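Local coordinates for protein transcriptional regulator, LuxR family (Burkholderia thailandensis, PDB 3MQQ) that probably regulates transcription as a DNA-binding LuxR-family protein, this chain being its PAS domain without the LuxR-type helix-turn-helix part, at residues Met68-Arg78 and Trp89-Arg99. Sequence-based numbering, arbitrary orientation.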
HETATM    1  N   MSE B  68      12.406  -8.188 -10.078  1.00 31.92           N
HETATM    2  CA  MSE B  68      12.796  -7.807  -8.720  1.00 31.28           C
HETATM    3  C   MSE B  68      14.307  -7.652  -8.580  1.00 30.55           C
HETATM    4  O   MSE B  68      14.789  -6.729  -7.907  1.00 30.72           O
HETATM    5  CB  MSE B  68      12.252  -8.807  -7.691  1.00 31.95           C
HETATM    6  CG  MSE B  68      12.640  -8.464  -6.256  1.00 32.35           C
HETATM    7 SE   MSE B  68      11.547  -7.006  -5.498  1.00 38.68          SE
HETATM    8  CE  MSE B  68      10.017  -8.080  -4.929  1.00 35.20           C
ATOM      9  N   ILE B  69      15.052  -8.563  -9.203  1.00 30.43           N
ATOM     10  CA  ILE B  69      16.511  -8.501  -9.159  1.00 30.39           C
ATOM     11  C   ILE B  69      16.987  -7.239  -9.877  1.00 31.60           C
ATOM     12  O   ILE B  69      17.781  -6.480  -9.331  1.00 32.12           O
ATOM     13  CB  ILE B  69      17.157  -9.744  -9.773  1.00 31.39           C
ATOM     14  CG1 ILE B  69      16.716 -10.997  -9.020  1.00 32.24           C
ATOM     15  CG2 ILE B  69      18.700  -9.613  -9.758  1.00 33.24           C
ATOM     16  CD1 ILE B  69      16.782 -12.280  -9.837  1.00 36.57           C
ATOM     17  N   ALA B  70      16.468  -7.020 -11.083  1.00 32.45           N
ATOM     18  CA  ALA B  70      16.906  -5.899 -11.925  1.00 35.06           C
ATOM     19  C   ALA B  70      16.552  -4.527 -11.358  1.00 35.30           C
ATOM     20  O   ALA B  70      17.318  -3.590 -11.492  1.00 37.27           O
ATOM     21  CB  ALA B  70      16.363  -6.044 -13.329  1.00 36.93           C
ATOM     22  N   HIS B  71      15.386  -4.417 -10.723  1.00 34.70           N
ATOM     23  CA  HIS B  71      14.887  -3.117 -10.274  1.00 36.16           C
ATOM     24  C   HIS B  71      14.790  -2.912  -8.758  1.00 35.44           C
ATOM     25  O   HIS B  71      14.680  -1.770  -8.299  1.00 37.21           O
ATOM     26  CB  HIS B  71      13.548  -2.807 -10.933  1.00 37.82           C
ATOM     27  CG  HIS B  71      13.582  -2.908 -12.423  1.00 41.94           C
ATOM     28  ND1 HIS B  71      14.162  -1.945 -13.221  1.00 46.91           N
ATOM     29  CD2 HIS B  71      13.122  -3.865 -13.264  1.00 44.39           C
ATOM     30  CE1 HIS B  71      14.051  -2.300 -14.488  1.00 48.95           C
ATOM     31  NE2 HIS B  71      13.428  -3.463 -14.543  1.00 47.42           N
ATOM     32  N   GLY B  72      14.807  -3.998  -7.990  1.00 36.84           N
ATOM     33  CA  GLY B  72      14.754  -3.897  -6.538  1.00 35.05           C
ATOM     34  C   GLY B  72      13.349  -3.751  -5.981  1.00 33.58           C
ATOM     35  O   GLY B  72      13.169  -3.649  -4.771  1.00 34.34           O
ATOM     36  N   SER B  73      12.355  -3.748  -6.865  1.00 32.41           N
ATOM     37  CA  SER B  73      10.937  -3.740  -6.460  1.00 32.44           C
ATOM     38  C   SER B  73      10.106  -4.308  -7.594  1.00 30.74           C
ATOM     39  O   SER B  73      10.598  -4.483  -8.711  1.00 32.51           O
ATOM     40  CB  SER B  73      10.452  -2.340  -6.054  1.00 35.12           C
ATOM     41  OG  SER B  73      10.196  -1.508  -7.176  1.00 37.79           O
ATOM     42  N   TYR B  74       8.847  -4.602  -7.294  1.00 29.17           N
ATOM     43  CA  TYR B  74       7.991  -5.263  -8.245  1.00 28.28           C
ATOM     44  C   TYR B  74       6.563  -4.778  -8.062  1.00 26.63           C
ATOM     45  O   TYR B  74       6.116  -4.611  -6.947  1.00 26.57           O
ATOM     46  CB  TYR B  74       8.021  -6.763  -8.001  1.00 30.17           C
ATOM     47  CG  TYR B  74       7.148  -7.523  -8.961  1.00 32.71           C
ATOM     48  CD1 TYR B  74       7.615  -7.858 -10.229  1.00 37.60           C
ATOM     49  CD2 TYR B  74       5.834  -7.863  -8.624  1.00 31.89           C
ATOM     50  CE1 TYR B  74       6.815  -8.537 -11.128  1.00 41.75           C
ATOM     51  CE2 TYR B  74       5.022  -8.550  -9.523  1.00 35.74           C
ATOM     52  CZ  TYR B  74       5.523  -8.880 -10.768  1.00 39.56           C
ATOM     53  OH  TYR B  74       4.748  -9.550 -11.667  1.00 44.64           O
ATOM     54  N   ALA B  75       5.865  -4.565  -9.175  1.00 26.71           N
ATOM     55  CA  ALA B  75       4.444  -4.275  -9.103  1.00 25.73           C
ATOM     56  C   ALA B  75       3.780  -4.846 -10.340  1.00 25.64           C
ATOM     57  O   ALA B  75       4.344  -4.829 -11.463  1.00 29.73           O
ATOM     58  CB  ALA B  75       4.187  -2.758  -8.997  1.00 27.54           C
ATOM     59  N   ASP B  76       2.588  -5.409 -10.127  1.00 25.06           N
ATOM     60  CA  ASP B  76       1.742  -5.761 -11.251  1.00 26.20           C
ATOM     61  C   ASP B  76       0.259  -5.776 -10.886  1.00 25.25           C
ATOM     62  O   ASP B  76      -0.133  -5.472  -9.783  1.00 25.04           O
ATOM     63  CB  ASP B  76       2.145  -7.132 -11.846  1.00 28.57           C
ATOM     64  CG  ASP B  76       1.742  -8.295 -10.967  1.00 30.79           C
ATOM     65  OD1 ASP B  76       0.788  -8.143 -10.173  1.00 34.90           O
ATOM     66  OD2 ASP B  76       2.359  -9.379 -11.060  1.00 36.30           O
ATOM     67  N   ASP B  77      -0.566  -6.089 -11.885  1.00 26.81           N
ATOM     68  CA  ASP B  77      -1.958  -6.477 -11.604  1.00 26.22           C
ATOM     69  C   ASP B  77      -2.078  -7.916 -12.041  1.00 27.46           C
ATOM     70  O   ASP B  77      -1.566  -8.272 -13.111  1.00 32.20           O
ATOM     71  CB  ASP B  77      -2.895  -5.634 -12.467  1.00 28.79           C
ATOM     72  CG  ASP B  77      -2.767  -4.171 -12.171  1.00 32.94           C
ATOM     73  OD1 ASP B  77      -2.766  -3.809 -10.977  1.00 29.92           O
ATOM     74  OD2 ASP B  77      -2.629  -3.386 -13.134  1.00 42.81           O
ATOM     75  N   ARG B  78      -2.756  -8.735 -11.240  1.00 25.06           N
ATOM     76  CA  ARG B  78      -3.039 -10.096 -11.678  1.00 25.20           C
ATOM     77  C   ARG B  78      -4.318 -10.626 -11.109  1.00 22.52           C
ATOM     78  O   ARG B  78      -4.872 -10.082 -10.165  1.00 21.59           O
ATOM     79  CB  ARG B  78      -1.896 -11.053 -11.341  1.00 28.01           C
ATOM     80  CG  ARG B  78      -1.962 -11.642  -9.937  1.00 28.66           C
ATOM     81  CD  ARG B  78      -1.580 -10.602  -8.892  1.00 31.64           C
ATOM     82  NE  ARG B  78      -0.153 -10.341  -8.933  1.00 35.73           N
ATOM     83  CZ  ARG B  78       0.763 -11.045  -8.275  1.00 37.58           C
ATOM     84  NH1 ARG B  78       0.415 -12.068  -7.504  1.00 37.87           N
ATOM     85  NH2 ARG B  78       2.029 -10.729  -8.394  1.00 39.33           N
ATOM     86  N   TRP B  89      -9.378  -9.501  -9.631  1.00 22.49           N
ATOM     87  CA  TRP B  89      -8.175  -8.766  -9.983  1.00 21.57           C
ATOM     88  C   TRP B  89      -7.608  -8.059  -8.753  1.00 21.37           C
ATOM     89  O   TRP B  89      -8.345  -7.456  -7.972  1.00 22.39           O
ATOM     90  CB  TRP B  89      -8.500  -7.735 -11.048  1.00 22.06           C
ATOM     91  CG  TRP B  89      -8.577  -8.342 -12.407  1.00 24.14           C
ATOM     92  CD1 TRP B  89      -9.679  -8.875 -13.020  1.00 26.16           C
ATOM     93  CD2 TRP B  89      -7.500  -8.479 -13.332  1.00 25.24           C
ATOM     94  NE1 TRP B  89      -9.351  -9.331 -14.276  1.00 27.77           N
ATOM     95  CE2 TRP B  89      -8.020  -9.086 -14.497  1.00 26.77           C
ATOM     96  CE3 TRP B  89      -6.141  -8.143 -13.292  1.00 27.57           C
ATOM     97  CZ2 TRP B  89      -7.227  -9.381 -15.603  1.00 28.02           C
ATOM     98  CZ3 TRP B  89      -5.359  -8.415 -14.397  1.00 25.44           C
ATOM     99  CH2 TRP B  89      -5.903  -9.026 -15.541  1.00 28.20           C
ATOM    100  N   CYS B  90      -6.291  -8.171  -8.609  1.00 20.88           N
ATOM    101  CA  CYS B  90      -5.588  -7.637  -7.459  1.00 19.73           C
ATOM    102  C   CYS B  90      -4.317  -6.915  -7.886  1.00 19.95           C
ATOM    103  O   CYS B  90      -3.536  -7.449  -8.644  1.00 22.12           O
ATOM    104  CB  CYS B  90      -5.218  -8.833  -6.555  1.00 21.18           C
ATOM    105  SG  CYS B  90      -4.588  -8.481  -4.923  1.00 24.58           S
ATOM    106  N   HIS B  91      -4.070  -5.707  -7.367  1.00 20.80           N
ATOM    107  CA  HIS B  91      -2.791  -5.046  -7.644  1.00 21.86           C
ATOM    108  C   HIS B  91      -1.834  -5.458  -6.551  1.00 21.13           C
ATOM    109  O   HIS B  91      -2.183  -5.411  -5.382  1.00 22.00           O
ATOM    110  CB  HIS B  91      -2.932  -3.509  -7.577  1.00 22.09           C
ATOM    111  CG  HIS B  91      -1.665  -2.775  -7.910  1.00 23.47           C
ATOM    112  ND1 HIS B  91      -0.998  -1.955  -7.020  1.00 26.59           N
ATOM    113  CD2 HIS B  91      -0.959  -2.730  -9.062  1.00 25.62           C
ATOM    114  CE1 HIS B  91       0.074  -1.453  -7.616  1.00 25.38           C
ATOM    115  NE2 HIS B  91       0.115  -1.904  -8.855  1.00 30.62           N
ATOM    116  N   VAL B  92      -0.639  -5.904  -6.933  1.00 20.02           N
ATOM    117  CA  VAL B  92       0.323  -6.463  -5.974  1.00 19.79           C
ATOM    118  C   VAL B  92       1.640  -5.736  -6.122  1.00 20.27           C
ATOM    119  O   VAL B  92       2.090  -5.485  -7.229  1.00 20.84           O
ATOM    120  CB  VAL B  92       0.549  -7.995  -6.125  1.00 19.09           C
ATOM    121  CG1 VAL B  92       1.605  -8.517  -5.087  1.00 21.07           C
ATOM    122  CG2 VAL B  92      -0.760  -8.723  -5.876  1.00 22.09           C
ATOM    123  N   THR B  93       2.218  -5.315  -4.996  1.00 19.63           N
ATOM    124  CA  THR B  93       3.566  -4.733  -5.034  1.00 21.37           C
ATOM    125  C   THR B  93       4.443  -5.460  -4.044  1.00 21.03           C
ATOM    126  O   THR B  93       3.963  -6.010  -3.071  1.00 19.67           O
ATOM    127  CB  THR B  93       3.633  -3.184  -4.790  1.00 22.33           C
ATOM    128  OG1 THR B  93       3.568  -2.871  -3.394  1.00 23.68           O
ATOM    129  CG2 THR B  93       2.552  -2.411  -5.554  1.00 23.80           C
ATOM    130  N   GLY B  94       5.744  -5.481  -4.288  1.00 20.36           N
ATOM    131  CA  GLY B  94       6.623  -6.169  -3.343  1.00 21.38           C
ATOM    132  C   GLY B  94       8.032  -5.627  -3.375  1.00 21.70           C
ATOM    133  O   GLY B  94       8.499  -5.131  -4.390  1.00 23.69           O
ATOM    134  N   ARG B  95       8.678  -5.632  -2.210  1.00 22.28           N
ATOM    135  CA  ARG B  95      10.105  -5.384  -2.173  1.00 22.20           C
ATOM    136  C   ARG B  95      10.780  -6.435  -1.322  1.00 22.48           C
ATOM    137  O   ARG B  95      10.417  -6.630  -0.167  1.00 22.81           O
ATOM    138  CB  ARG B  95      10.430  -3.986  -1.627  1.00 23.37           C
ATOM    139  CG  ARG B  95      11.946  -3.731  -1.690  1.00 25.39           C
ATOM    140  CD  ARG B  95      12.303  -2.294  -1.475  1.00 29.67           C
ATOM    141  NE  ARG B  95      12.299  -1.509  -2.706  1.00 31.80           N
ATOM    142  CZ  ARG B  95      11.716  -0.322  -2.826  1.00 32.47           C
ATOM    143  NH1 ARG B  95      11.794   0.343  -3.977  1.00 31.70           N
ATOM    144  NH2 ARG B  95      11.062   0.209  -1.792  1.00 32.50           N
ATOM    145  N   ALA B  96      11.811  -7.051  -1.881  1.00 23.23           N
ATOM    146  CA  ALA B  96      12.622  -8.038  -1.159  1.00 24.35           C
ATOM    147  C   ALA B  96      13.592  -7.319  -0.245  1.00 25.54           C
ATOM    148  O   ALA B  96      14.111  -6.251  -0.587  1.00 25.79           O
ATOM    149  CB  ALA B  96      13.384  -8.913  -2.148  1.00 26.17           C
ATOM    150  N   LEU B  97      13.868  -7.928   0.900  1.00 25.77           N
ATOM    151  CA  LEU B  97      14.856  -7.425   1.823  1.00 27.77           C
ATOM    152  C   LEU B  97      16.250  -7.381   1.169  1.00 28.77           C
ATOM    153  O   LEU B  97      17.042  -6.477   1.448  1.00 30.66           O
ATOM    154  CB  LEU B  97      14.858  -8.272   3.100  1.00 27.93           C
ATOM    155  CG  LEU B  97      15.756  -7.799   4.247  1.00 30.11           C
ATOM    156  CD1 LEU B  97      15.328  -6.442   4.846  1.00 32.18           C
ATOM    157  CD2 LEU B  97      15.853  -8.883   5.324  1.00 33.91           C
ATOM    158  N   ASP B  98      16.527  -8.354   0.294  1.00 29.89           N
ATOM    159  CA  ASP B  98      17.746  -8.388  -0.528  1.00 31.54           C
ATOM    160  C   ASP B  98      17.309  -8.670  -1.958  1.00 31.36           C
ATOM    161  O   ASP B  98      16.726  -9.727  -2.214  1.00 30.46           O
ATOM    162  CB  ASP B  98      18.678  -9.499  -0.032  1.00 34.45           C
ATOM    163  CG  ASP B  98      20.000  -9.574  -0.817  1.00 39.38           C
ATOM    164  OD1 ASP B  98      20.066  -9.140  -1.990  1.00 43.19           O
ATOM    165  OD2 ASP B  98      20.992 -10.066  -0.253  1.00 44.55           O
ATOM    166  N   ARG B  99      17.576  -7.743  -2.884  1.00 33.58           N
ATOM    167  CA  ARG B  99      17.091  -7.903  -4.268  1.00 33.95           C
ATOM    168  C   ARG B  99      17.641  -9.130  -4.983  1.00 33.92           C
ATOM    169  O   ARG B  99      16.988  -9.677  -5.879  1.00 33.84           O
ATOM    170  CB  ARG B  99      17.279  -6.634  -5.114  1.00 34.50           C
ATOM    171  CG  ARG B  99      18.688  -6.338  -5.556  1.00 35.67           C
ATOM    172  CD  ARG B  99      18.718  -5.119  -6.464  1.00 36.23           C
ATOM    173  NE  ARG B  99      20.094  -4.704  -6.719  1.00 38.92           N
ATOM    174  CZ  ARG B  99      20.620  -4.485  -7.921  1.00 38.10           C
ATOM    175  NH1 ARG B  99      19.892  -4.621  -9.021  1.00 37.73           N
ATOM    176  NH2 ARG B  99      21.882  -4.120  -8.016  1.00 40.22           N
TER
HETATM  177  O   HOH W   1      14.853  -5.267  -3.238  1.00 37.00           O
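The carbonyl oxygen of Gly72 is held by two donors across the contact: Arg95 NE reaches Gly72 O at 3.1 Å from above the carbonyl plane, and a water donates to it and also to Ala96 O. Arg95 leaves the backbone with CG opposite the main-chain nitrogen (chi1 -176°) and bends only at chi3, which brings the guanidinium edge to Gly72 O and NH1 beside Ser73 CB. Beyond this, Arg95 forms a salt bridge with Glu30 of the second subunit. Where helix 54-71 ends, Arg99 NH1 binds Ile69 O at 2.8 Å, in the carbonyl plane but well bent at the hydrogen (139°). Met68, a selenomethionine curled at chi2 and chi3, lays SE against Ala96 N and CE 3.4 Å from Gly94 O; Ala96 N is buried without a hydrogen-bonding partner. From Tyr74 onward the segments form the antiparallel hairpin that edges the PAS sheet, with Tyr74-Gly94, Asp76-Val92 and Arg78-Cys90 as hydrogen-bonded pairs. On the face bearing Tyr74, Asp76 and Arg78, which helix 54-71 packs against, Arg78 grips Asp76 side-on: NE meets the syn lone pair of OD1 at 2.7 Å, NH2 reaches OD2 at 3.0 Å, and Tyr74 OH makes a very short, perhaps doubtful, bond to OD2. The arginine bonds, with Tyr51 OH at NH1, fix the rotation of the guanidinium, and Val92 CG2 sits over one of its faces, 3.5 Å from Arg78 NE. A bound ethanol, probably from the crystallisation liquor though perhaps marking a pocket, lies about 5 Å from the Arg78 side chain. On the other face, Ala75 CB meets Thr93 CG2 at 3.8 Å, while Thr93 OG1 bonds to Thr109 of strand 106-112.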